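Local structure of putative uncharacterized protein pf13_0012 (2VWA) at residues I11-N16 against Y75-A80; N25-I30 against G63-R68; K37-L42 against M54-K59. The protein binds the lipid phosphatidylethanolamine through its soluble domain and is a malaria sporozoite membrane protein essential for liver-stage development of the parasite. All blocks are in the same frame, centred on the assembly; numbering follows the deposited sequence.

Contact 1: residues I11-N16 against Y75-A80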
loop_
_atom_site.group_PDB
_atom_site.type_symbol
_atom_site.label_atom_id
_atom_site.label_comp_id
_atom_site.label_asym_id
_atom_site.label_seq_id
_atom_site.Cartn_x
_atom_site.Cartn_y
_atom_site.Cartn_z
ATOM N N ILE A 11 -9.927 -1.384 -9.663
ATOM C CA ILE A 11 -10.618 -0.519 -10.633
ATOM C C ILE A 11 -9.664 0.517 -11.211
ATOM O O ILE A 11 -8.692 0.893 -10.577
ATOM C CB ILE A 11 -11.905 0.120 -10.042
ATOM C CG1 ILE A 11 -11.590 1.118 -8.928
ATOM C CG2 ILE A 11 -12.817 -0.961 -9.458
ATOM C CD1 ILE A 11 -12.839 1.817 -8.337
ATOM N N GLU A 12 -9.915 0.946 -12.437
ATOM C CA GLU A 12 -9.095 1.986 -13.059
ATOM C C GLU A 12 -9.370 3.312 -12.304
ATOM O O GLU A 12 -10.529 3.687 -12.114
ATOM C CB GLU A 12 -9.449 2.102 -14.551
ATOM C CG GLU A 12 -8.438 2.864 -15.431
ATOM C CD GLU A 12 -9.081 3.470 -16.710
ATOM O OE1 GLU A 12 -8.351 3.701 -17.711
ATOM O OE2 GLU A 12 -10.318 3.733 -16.723
ATOM N N ASN A 13 -8.315 3.977 -11.835
ATOM C CA ASN A 13 -8.438 5.324 -11.289
ATOM C C ASN A 13 -8.587 6.238 -12.480
ATOM O O ASN A 13 -7.709 6.265 -13.347
ATOM C CB ASN A 13 -7.194 5.722 -10.480
ATOM C CG ASN A 13 -7.403 7.002 -9.639
ATOM O OD1 ASN A 13 -7.910 8.011 -10.128
ATOM N ND2 ASN A 13 -7.002 6.950 -8.370
ATOM N N LYS A 14 -9.702 6.966 -12.534
ATOM C CA LYS A 14 -9.955 7.898 -13.633
ATOM C C LYS A 14 -9.872 9.367 -13.206
ATOM O O LYS A 14 -10.111 10.277 -14.008
ATOM C CB LYS A 14 -11.315 7.627 -14.261
ATOM C CG LYS A 14 -11.299 6.566 -15.322
ATOM C CD LYS A 14 -12.701 5.997 -15.484
ATOM C CE LYS A 14 -12.755 5.012 -16.633
ATOM N NZ LYS A 14 -13.662 3.875 -16.301
ATOM N N ASN A 15 -9.542 9.594 -11.942
ATOM C CA ASN A 15 -9.211 10.914 -11.493
ATOM C C ASN A 15 -7.841 11.380 -12.026
ATOM O O ASN A 15 -6.813 10.732 -11.753
ATOM C CB ASN A 15 -9.203 10.924 -9.984
ATOM C CG ASN A 15 -8.976 12.281 -9.434
ATOM O OD1 ASN A 15 -9.301 13.283 -10.073
ATOM N ND2 ASN A 15 -8.417 12.341 -8.240
ATOM N N ASN A 16 -7.829 12.484 -12.788
ATOM C CA ASN A 16 -6.550 13.147 -13.136
ATOM C C ASN A 16 -6.253 14.484 -12.454
ATOM O O ASN A 16 -5.408 15.228 -12.921
ATOM C CB ASN A 16 -6.306 13.238 -14.654
ATOM C CG ASN A 16 -6.575 11.906 -15.378
ATOM O OD1 ASN A 16 -7.717 11.425 -15.424
ATOM N ND2 ASN A 16 -5.525 11.310 -15.939
ATOM N N TYR A 75 -1.913 9.091 -11.576
ATOM C CA TYR A 75 -0.465 9.219 -11.461
ATOM C C TYR A 75 -0.005 9.136 -9.992
ATOM O O TYR A 75 1.058 8.558 -9.705
ATOM C CB TYR A 75 0.045 10.486 -12.184
ATOM C CG TYR A 75 1.374 11.034 -11.693
ATOM C CD1 TYR A 75 2.591 10.705 -12.314
ATOM C CD2 TYR A 75 1.409 11.920 -10.620
ATOM C CE1 TYR A 75 3.808 11.245 -11.833
ATOM C CE2 TYR A 75 2.589 12.443 -10.145
ATOM C CZ TYR A 75 3.765 12.106 -10.734
ATOM O OH TYR A 75 4.886 12.685 -10.193
ATOM N N GLN A 76 -0.805 9.678 -9.069
ATOM C CA GLN A 76 -0.433 9.670 -7.667
ATOM C C GLN A 76 -0.613 8.296 -7.070
ATOM O O GLN A 76 0.126 7.914 -6.195
ATOM C CB GLN A 76 -1.232 10.686 -6.870
ATOM C CG GLN A 76 -0.546 12.021 -6.741
ATOM C CD GLN A 76 -1.487 13.129 -6.327
ATOM O OE1 GLN A 76 -2.688 13.041 -6.540
ATOM N NE2 GLN A 76 -0.947 14.173 -5.724
ATOM N N GLU A 77 -1.597 7.563 -7.571
ATOM C CA GLU A 77 -1.902 6.224 -7.105
ATOM C C GLU A 77 -0.781 5.259 -7.496
ATOM O O GLU A 77 -0.326 4.496 -6.663
ATOM C CB GLU A 77 -3.284 5.765 -7.633
ATOM C CG GLU A 77 -3.639 4.316 -7.290
ATOM C CD GLU A 77 -5.037 3.899 -7.707
ATOM O OE1 GLU A 77 -6.039 4.521 -7.239
ATOM O OE2 GLU A 77 -5.126 2.918 -8.490
ATOM N N ASN A 78 -0.332 5.315 -8.753
ATOM C CA ASN A 78 0.838 4.542 -9.208
ATOM C C ASN A 78 2.133 4.891 -8.473
ATOM O O ASN A 78 2.947 4.021 -8.170
ATOM C CB ASN A 78 1.043 4.686 -10.719
ATOM C CG ASN A 78 -0.167 4.228 -11.525
ATOM O OD1 ASN A 78 -0.962 3.403 -11.069
ATOM N ND2 ASN A 78 -0.332 4.789 -12.727
ATOM N N LYS A 79 2.338 6.166 -8.177
ATOM C CA LYS A 79 3.502 6.553 -7.415
ATOM C C LYS A 79 3.384 6.023 -5.932
ATOM O O LYS A 79 4.365 5.590 -5.330
ATOM C CB LYS A 79 3.677 8.067 -7.531
ATOM C CG LYS A 79 4.931 8.620 -6.902
ATOM C CD LYS A 79 5.264 10.037 -7.398
ATOM C CE LYS A 79 5.927 10.868 -6.264
ATOM N NZ LYS A 79 5.274 12.241 -6.089
ATOM N N ALA A 80 2.172 5.978 -5.389
ATOM C CA ALA A 80 1.992 5.514 -4.027
ATOM C C ALA A 80 2.265 4.001 -3.882
ATOM O O ALA A 80 2.837 3.564 -2.877
ATOM C CB ALA A 80 0.606 5.889 -3.508
#
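Asn13 and Glu77 carry this contact, one amide against one carboxylate. The segment 75-80 is a stretch of helix 74-99 close to its start, and 11-16 lies in the loop that precedes helix 21-41. Near the start of the helical segment, Glu77 is the residue that turns to the loop. Its CG lies anti to the backbone N (chi1 175°), and the chain runs on extended, which brings the carboxylate up to Asn13. Asn13 ND2 donates to Glu77 OE1 at 2.8 Å, and the bond is nearly straight at 173°. The acceptor lies in the amide plane of Asn13. The donor, in contrast, stands well above the carboxylate plane, 57° out of it. Glu77 OE1 also accepts from Gln65 NE2, so two amide groups grip one oxygen of a buried side chain. Asn13 ND2 has a second acceptor as well, the backbone O of Leu72. Further on, Lys79 belongs to the phosphatidylethanolamine pocket and takes no part here. In the loop, the other end of the Asn13 amide is also held. Its OD1 accepts from Asn15 N at 2.9 Å, in the carbonyl plane. Both ends of the amide are thus engaged, which fixes its rotation. This is an Asx turn, with its side-chain amide tied to a helix.

Contact 2: residues N25-I30 against G63-R68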
loop_
_atom_site.group_PDB
_atom_site.type_symbol
_atom_site.label_atom_id
_atom_site.label_comp_id
_atom_site.label_asym_id
_atom_site.label_seq_id
_atom_site.Cartn_x
_atom_site.Cartn_y
_atom_site.Cartn_z
ATOM N N ASN A 25 1.890 13.092 0.686
ATOM C CA ASN A 25 2.923 12.550 1.574
ATOM C C ASN A 25 2.349 11.999 2.863
ATOM O O ASN A 25 2.823 10.980 3.355
ATOM C CB ASN A 25 4.029 13.564 1.925
ATOM C CG ASN A 25 4.960 13.900 0.752
ATOM O OD1 ASN A 25 5.594 14.963 0.770
ATOM N ND2 ASN A 25 5.046 13.027 -0.264
ATOM N N ASN A 26 1.361 12.685 3.433
ATOM C CA ASN A 26 0.800 12.264 4.688
ATOM C C ASN A 26 0.056 10.950 4.452
ATOM O O ASN A 26 0.246 10.001 5.196
ATOM C CB ASN A 26 -0.102 13.366 5.261
ATOM C CG ASN A 26 -1.117 12.829 6.297
ATOM O OD1 ASN A 26 -0.764 12.581 7.450
ATOM N ND2 ASN A 26 -2.369 12.637 5.873
ATOM N N PHE A 27 -0.761 10.890 3.400
ATOM C CA PHE A 27 -1.424 9.656 2.942
ATOM C C PHE A 27 -0.461 8.489 2.780
ATOM O O PHE A 27 -0.739 7.388 3.224
ATOM C CB PHE A 27 -2.114 9.889 1.589
ATOM C CG PHE A 27 -2.767 8.653 1.018
ATOM C CD1 PHE A 27 -4.069 8.307 1.378
ATOM C CD2 PHE A 27 -2.077 7.824 0.129
ATOM C CE1 PHE A 27 -4.675 7.138 0.856
ATOM C CE2 PHE A 27 -2.668 6.645 -0.366
ATOM C CZ PHE A 27 -3.982 6.312 -0.000
ATOM N N VAL A 28 0.668 8.725 2.123
ATOM C CA VAL A 28 1.644 7.670 1.919
ATOM C C VAL A 28 2.199 7.218 3.268
ATOM O O VAL A 28 2.396 6.023 3.484
ATOM C CB VAL A 28 2.761 8.083 0.902
ATOM C CG1 VAL A 28 3.944 7.122 0.940
ATOM C CG2 VAL A 28 2.196 8.153 -0.511
ATOM N N ASP A 29 2.382 8.151 4.191
ATOM C CA ASP A 29 2.839 7.782 5.523
ATOM C C ASP A 29 1.874 6.806 6.137
ATOM O O ASP A 29 2.274 5.783 6.636
ATOM C CB ASP A 29 2.978 8.997 6.445
ATOM C CG ASP A 29 4.181 9.826 6.116
ATOM O OD1 ASP A 29 5.220 9.247 5.691
ATOM O OD2 ASP A 29 4.089 11.059 6.286
ATOM N N ILE A 30 0.599 7.157 6.110
ATOM C CA ILE A 30 -0.461 6.348 6.692
ATOM C C ILE A 30 -0.539 4.973 5.989
ATOM O O ILE A 30 -0.571 3.947 6.682
ATOM C CB ILE A 30 -1.827 7.091 6.609
ATOM C CG1 ILE A 30 -1.789 8.363 7.475
ATOM C CG2 ILE A 30 -2.972 6.151 7.006
ATOM C CD1 ILE A 30 -2.998 9.317 7.314
ATOM N N GLY A 63 -8.188 0.741 -1.414
ATOM C CA GLY A 63 -9.053 0.574 -0.257
ATOM C C GLY A 63 -8.880 1.763 0.646
ATOM O O GLY A 63 -9.846 2.360 1.148
ATOM N N LEU A 64 -7.633 2.156 0.802
ATOM C CA LEU A 64 -7.283 3.216 1.711
ATOM C C LEU A 64 -7.819 4.527 1.199
ATOM O O LEU A 64 -8.272 5.348 1.986
ATOM C CB LEU A 64 -5.782 3.251 1.878
ATOM C CG LEU A 64 -5.221 3.416 3.271
ATOM C CD1 LEU A 64 -6.172 2.908 4.409
ATOM C CD2 LEU A 64 -3.886 2.687 3.261
ATOM N N GLN A 65 -7.829 4.710 -0.115
ATOM C CA GLN A 65 -8.465 5.897 -0.687
ATOM C C GLN A 65 -9.955 5.984 -0.365
ATOM O O GLN A 65 -10.421 7.047 0.073
ATOM C CB GLN A 65 -8.227 6.013 -2.194
ATOM C CG GLN A 65 -6.866 6.519 -2.553
ATOM C CD GLN A 65 -6.574 6.424 -4.030
ATOM O OE1 GLN A 65 -6.982 7.275 -4.805
ATOM N NE2 GLN A 65 -5.838 5.397 -4.426
ATOM N N GLU A 66 -10.698 4.891 -0.552
ATOM C CA GLU A 66 -12.148 4.881 -0.212
ATOM C C GLU A 66 -12.403 5.170 1.261
ATOM O O GLU A 66 -13.201 6.025 1.592
ATOM C CB GLU A 66 -12.832 3.537 -0.469
ATOM C CG GLU A 66 -12.669 2.879 -1.784
ATOM C CD GLU A 66 -13.443 1.574 -1.801
ATOM O OE1 GLU A 66 -14.585 1.562 -1.259
ATOM O OE2 GLU A 66 -12.914 0.570 -2.335
ATOM N N ASN A 67 -11.741 4.408 2.124
ATOM C CA ASN A 67 -11.848 4.545 3.576
ATOM C C ASN A 67 -11.495 5.923 4.126
ATOM O O ASN A 67 -12.166 6.420 5.016
ATOM C CB ASN A 67 -10.989 3.487 4.269
ATOM C CG ASN A 67 -11.417 2.071 3.923
ATOM O OD1 ASN A 67 -10.715 1.104 4.238
ATOM N ND2 ASN A 67 -12.565 1.936 3.262
ATOM N N ARG A 68 -10.441 6.533 3.602
ATOM C CA ARG A 68 -9.993 7.836 4.085
ATOM C C ARG A 68 -10.689 8.950 3.319
ATOM O O ARG A 68 -10.403 10.116 3.515
ATOM C CB ARG A 68 -8.477 7.951 3.956
ATOM C CG ARG A 68 -7.735 6.844 4.699
ATOM C CD ARG A 68 -6.361 7.291 5.122
ATOM N NE ARG A 68 -6.439 8.587 5.782
ATOM C CZ ARG A 68 -6.764 8.765 7.052
ATOM N NH1 ARG A 68 -7.031 7.739 7.836
ATOM N NH2 ARG A 68 -6.828 9.983 7.533
#
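Phe27, Ile30 and Arg68 are central here, with Phe27 and Ile30 having the most surface buried. Phe27 leaves helix 21-41 to one side, and the end of its ring comes up to helix 54-67. Its CG is anti to the backbone N (chi1 177°), and this carries the far end of the ring to the other helix. The tip atom CZ does most of the touching. It lies 4.0 Å from Leu64 CB and 3.9 Å from Gln65 CG. Both carbons approach the ring obliquely. The ring thus ends against CB of Leu64 and CG of the next residue, Gln65. The side chains of Phe27 and Gln65 cross at about a right angle, and the ring plane is turned 83° from the amide plane. Only the aliphatic part of Gln65 meets the ring. Its amide is used on other neighbours: OE1 accepts from Leu72 N, and NE2 donates to Val61 O. Ile70 and Leu72 also pack on Phe27, and Leu64 leans on Ala31 and Ser34 of helix 21-41.

Ile30 sits one turn further along and meets Arg68, the residue just after helix 54-67. The two side chains come from opposite directions. The Arg68 chain bends at chi3 (49°), and the guanidinium offers a face to Ile30. The CD1 methyl of Ile30 lies over that face, 3.8 Å from Arg68 CZ and shifted toward the rim. The other branch, Ile30 CG2, is 4.0 Å from Arg68 CD. This end of the contact is the more exposed one.

The contact is van der Waals packing, carbon on carbon at Phe27 and a methyl over a guanidinium face at Ile30. It joins helix 21-41 to the end of helix 54-67 and the residue after it. The guanidinium N-H groups point along its plane, and the glutamine amide is directed to other polar partners.

Contact 3: residues K37-L42 against M54-K59. With PTY (phosphatidylethanolamine), chain G.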
loop_
_atom_site.group_PDB
_atom_site.type_symbol
_atom_site.label_atom_id
_atom_site.label_comp_id
_atom_site.label_asym_id
_atom_site.label_seq_id
_atom_site.Cartn_x
_atom_site.Cartn_y
_atom_site.Cartn_z
ATOM N N LYS A 37 1.589 -3.127 9.084
ATOM C CA LYS A 37 0.836 -3.963 10.030
ATOM C C LYS A 37 0.169 -5.170 9.397
ATOM O O LYS A 37 0.184 -6.243 9.992
ATOM C CB LYS A 37 -0.213 -3.172 10.789
ATOM C CG LYS A 37 0.370 -2.350 11.891
ATOM C CD LYS A 37 -0.491 -1.107 12.046
ATOM C CE LYS A 37 0.025 -0.216 13.154
ATOM N NZ LYS A 37 -1.151 0.484 13.747
ATOM N N HIS A 38 -0.430 -5.001 8.222
ATOM C CA HIS A 38 -1.000 -6.151 7.531
ATOM C C HIS A 38 0.081 -7.168 7.156
ATOM O O HIS A 38 -0.095 -8.360 7.348
ATOM C CB HIS A 38 -1.796 -5.736 6.306
ATOM C CG HIS A 38 -2.584 -6.856 5.701
ATOM N ND1 HIS A 38 -2.103 -7.633 4.665
ATOM C CD2 HIS A 38 -3.818 -7.341 5.994
ATOM C CE1 HIS A 38 -3.011 -8.541 4.343
ATOM N NE2 HIS A 38 -4.063 -8.380 5.128
ATOM N N PHE A 39 1.213 -6.692 6.653
ATOM C CA PHE A 39 2.277 -7.581 6.196
ATOM C C PHE A 39 2.958 -8.334 7.328
ATOM O O PHE A 39 3.428 -9.447 7.141
ATOM C CB PHE A 39 3.296 -6.774 5.426
ATOM C CG PHE A 39 4.415 -7.578 4.833
ATOM C CD1 PHE A 39 4.245 -8.227 3.608
ATOM C CD2 PHE A 39 5.664 -7.627 5.464
ATOM C CE1 PHE A 39 5.296 -8.918 3.022
ATOM C CE2 PHE A 39 6.723 -8.322 4.903
ATOM C CZ PHE A 39 6.555 -8.967 3.682
ATOM N N GLU A 40 2.991 -7.726 8.505
ATOM C CA GLU A 40 3.704 -8.286 9.619
ATOM C C GLU A 40 2.858 -9.368 10.251
ATOM O O GLU A 40 3.371 -10.178 10.980
ATOM C CB GLU A 40 4.085 -7.193 10.612
ATOM C CG GLU A 40 5.382 -6.462 10.211
ATOM C CD GLU A 40 5.749 -5.255 11.114
ATOM O OE1 GLU A 40 4.907 -4.822 11.959
ATOM O OE2 GLU A 40 6.884 -4.725 10.964
ATOM N N HIS A 41 1.574 -9.414 9.914
ATOM C CA HIS A 41 0.660 -10.365 10.521
ATOM C C HIS A 41 0.494 -11.577 9.630
ATOM O O HIS A 41 -0.018 -12.615 10.043
ATOM C CB HIS A 41 -0.682 -9.679 10.818
ATOM C CG HIS A 41 -1.759 -10.605 11.297
ATOM N ND1 HIS A 41 -1.688 -11.280 12.502
ATOM C CD2 HIS A 41 -2.954 -10.940 10.745
ATOM C CE1 HIS A 41 -2.783 -12.005 12.662
ATOM N NE2 HIS A 41 -3.566 -11.815 11.612
ATOM N N LEU A 42 0.937 -11.416 8.394
ATOM C CA LEU A 42 1.004 -12.483 7.413
ATOM C C LEU A 42 1.920 -13.597 7.893
ATOM O O LEU A 42 2.946 -13.331 8.534
ATOM C CB LEU A 42 1.609 -11.920 6.124
ATOM C CG LEU A 42 0.799 -11.670 4.862
ATOM C CD1 LEU A 42 -0.704 -11.401 5.101
ATOM C CD2 LEU A 42 1.469 -10.588 4.007
HETATM N N MSE A 54 2.395 -6.640 -6.691
HETATM C CA MSE A 54 1.848 -5.356 -7.147
HETATM C C MSE A 54 0.344 -5.209 -6.900
HETATM O O MSE A 54 -0.114 -4.187 -6.380
HETATM C CB MSE A 54 2.139 -5.170 -8.633
HETATM C CG MSE A 54 3.612 -5.166 -8.923
HETATM SE SE MSE A 54 4.437 -3.500 -8.258
HETATM C CE MSE A 54 4.994 -2.783 -10.013
ATOM N N GLU A 55 -0.405 -6.242 -7.271
ATOM C CA GLU A 55 -1.842 -6.273 -7.077
ATOM C C GLU A 55 -2.222 -6.087 -5.591
ATOM O O GLU A 55 -3.187 -5.380 -5.261
ATOM C CB GLU A 55 -2.366 -7.574 -7.658
ATOM C CG GLU A 55 -3.846 -7.815 -7.493
ATOM C CD GLU A 55 -4.250 -9.206 -8.021
ATOM O OE1 GLU A 55 -4.578 -9.288 -9.234
ATOM O OE2 GLU A 55 -4.227 -10.189 -7.219
ATOM N N TYR A 56 -1.432 -6.698 -4.706
ATOM C CA TYR A 56 -1.550 -6.528 -3.285
ATOM C C TYR A 56 -1.369 -5.074 -2.830
ATOM O O TYR A 56 -2.138 -4.568 -2.003
ATOM C CB TYR A 56 -0.540 -7.437 -2.618
ATOM C CG TYR A 56 -0.378 -7.264 -1.139
ATOM C CD1 TYR A 56 -1.479 -7.313 -0.279
ATOM C CD2 TYR A 56 0.893 -7.084 -0.594
ATOM C CE1 TYR A 56 -1.320 -7.169 1.090
ATOM C CE2 TYR A 56 1.069 -6.948 0.769
ATOM C CZ TYR A 56 -0.034 -6.992 1.602
ATOM O OH TYR A 56 0.154 -6.856 2.953
HETATM N N MSE A 57 -0.374 -4.383 -3.366
HETATM C CA MSE A 57 -0.214 -2.997 -2.969
HETATM C C MSE A 57 -1.270 -2.076 -3.553
HETATM O O MSE A 57 -1.726 -1.178 -2.864
HETATM C CB MSE A 57 1.187 -2.484 -3.211
HETATM C CG MSE A 57 2.057 -3.460 -3.870
HETATM SE SE MSE A 57 3.753 -3.404 -2.944
HETATM C CE MSE A 57 4.237 -5.298 -2.982
ATOM N N GLN A 58 -1.660 -2.329 -4.800
ATOM C CA GLN A 58 -2.745 -1.608 -5.447
ATOM C C GLN A 58 -4.050 -1.722 -4.669
ATOM O O GLN A 58 -4.685 -0.719 -4.372
ATOM C CB GLN A 58 -2.963 -2.117 -6.861
ATOM C CG GLN A 58 -2.113 -1.436 -7.904
ATOM C CD GLN A 58 -2.857 -1.250 -9.225
ATOM O OE1 GLN A 58 -3.065 -2.214 -9.968
ATOM N NE2 GLN A 58 -3.262 -0.006 -9.522
ATOM N N LYS A 59 -4.436 -2.946 -4.323
ATOM C CA LYS A 59 -5.682 -3.170 -3.582
ATOM C C LYS A 59 -5.664 -2.381 -2.299
ATOM O O LYS A 59 -6.697 -1.861 -1.878
ATOM C CB LYS A 59 -5.919 -4.646 -3.290
ATOM C CG LYS A 59 -6.298 -5.484 -4.491
ATOM C CD LYS A 59 -6.655 -6.861 -3.992
ATOM C CE LYS A 59 -6.665 -7.890 -5.098
ATOM N NZ LYS A 59 -7.928 -7.830 -5.857
HETATM C C1 PTY G . 9.336 -0.059 13.239
HETATM C C2 PTY G . 8.914 -5.733 15.737
HETATM C C3 PTY G . 7.908 -5.696 14.589
HETATM O O4 PTY G . 9.515 1.142 12.489
HETATM C C5 PTY G . 9.672 -2.521 13.136
HETATM C C6 PTY G . 9.444 -1.259 12.305
HETATM O O7 PTY G . 10.525 -1.062 11.386
HETATM C C8 PTY G . 10.254 -1.499 10.013
HETATM O O10 PTY G . 9.732 -2.584 9.812
HETATM C C11 PTY G . 10.631 -0.627 8.831
HETATM C C12 PTY G . 12.127 -0.317 8.871
HETATM C C13 PTY G . 12.683 0.141 7.524
HETATM C C14 PTY G . 12.316 1.585 7.198
HETATM C C15 PTY G . 13.477 2.547 7.445
HETATM C C16 PTY G . 12.992 3.992 7.556
HETATM C C17 PTY G . 12.925 4.639 6.174
HETATM C C18 PTY G . 12.391 6.065 6.227
HETATM C C19 PTY G . 12.756 6.821 4.954
HETATM C C20 PTY G . 11.522 7.091 4.095
HETATM C C21 PTY G . 11.519 6.269 2.809
HETATM C C22 PTY G . 12.368 6.921 1.719
HETATM C C23 PTY G . 11.521 7.525 0.602
HETATM C C24 PTY G . 11.450 6.612 -0.622
HETATM C C25 PTY G . 10.194 6.943 -1.423
HETATM C C26 PTY G . 9.852 5.890 -2.472
HETATM C C27 PTY G . 8.826 6.478 -3.429
HETATM C C28 PTY G . 8.863 5.857 -4.818
HETATM C C29 PTY G . 7.626 6.278 -5.588
HETATM C C30 PTY G . 10.600 2.065 12.794
HETATM C C31 PTY G . 12.027 1.740 12.400
HETATM O O30 PTY G . 10.335 3.106 13.372
HETATM C C32 PTY G . 12.498 2.644 11.265
HETATM C C33 PTY G . 14.022 2.633 11.164
HETATM C C34 PTY G . 14.592 4.045 11.033
HETATM C C35 PTY G . 16.035 4.002 10.530
HETATM C C36 PTY G . 16.928 4.929 11.352
HETATM C C37 PTY G . 17.359 6.149 10.545
HETATM C C38 PTY G . 17.531 7.369 11.446
HETATM C C39 PTY G . 16.465 8.429 11.174
HETATM C C40 PTY G . 17.083 9.726 10.647
HETATM C C41 PTY G . 16.061 10.562 9.878
HETATM C C42 PTY G . 16.429 10.678 8.399
HETATM C C43 PTY G . 15.916 11.986 7.801
HETATM C C44 PTY G . 15.212 11.749 6.478
HETATM P P1 PTY G . 7.280 -3.127 14.174
HETATM O O11 PTY G . 6.996 -4.606 14.766
HETATM O O12 PTY G . 6.056 -2.694 13.398
HETATM O O13 PTY G . 7.771 -2.254 15.308
HETATM O O14 PTY G . 8.497 -3.338 13.122
HETATM N N1 PTY G . 8.652 -6.892 16.568
#
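Tyr56 reaches from helix 54-67 to the last turn of helix 21-41, and its hydroxyl does most of the touching. The tight spot is its hydrogen bond with His38. Tyr56 OH lies 2.9 Å from His38 ND1, and either could be the donor. The hydroxyl comes to the edge of the imidazole, near its plane, and ND1 in turn lies in the plane of the phenol ring. The rings meet rim to rim, with planes 43° apart. A chi1 of 172° in Tyr56 carries the hydroxyl across to His38, where the two side chains cross at a slant.

On the buried side are Tyr56 itself and Phe39, whose CB is 4.0 Å from Tyr56 OH. Leu42 CD2 adds a looser touch at 4.1 Å from Tyr56 OH. His50 packs edge-to-face with the Tyr56 ring. The solvent side is that of His38, which is partly exposed and has Leu6 beside it.

Glu40 faces the lipid, its OE1 2.8 Å from the phosphate oxygen O12 of phosphatidylethanolamine. The tyrosine-histidine pair ties helix 54-67 to the last turn of helix 21-41, the same turn that carries Glu40 of the phosphatidylethanolamine pocket.

Overall arrangement
Contacts 2 and 3 join the same two helices, 21-41 and 54-67, at different levels. Contact 1 instead ties the N-terminal loop to helix 74-99. Along the chain, contact 3 lies within the loop closed by contact 2, and both lie within the loop closed by contact 1. Contact 2 is the most buried and is apolar, apart from its arginine end. Contacts 1 and 3 are partly buried, and each centres on one side-chain hydrogen bond: amide to carboxylate in contact 1, imidazole with phenol in contact 3. Gln65 is shared by contacts 1 and 2, packing on Phe27 and probably bonding Glu77. Contacts 1 and 3 each include a lipid-pocket residue, Lys79 and Glu40 respectively.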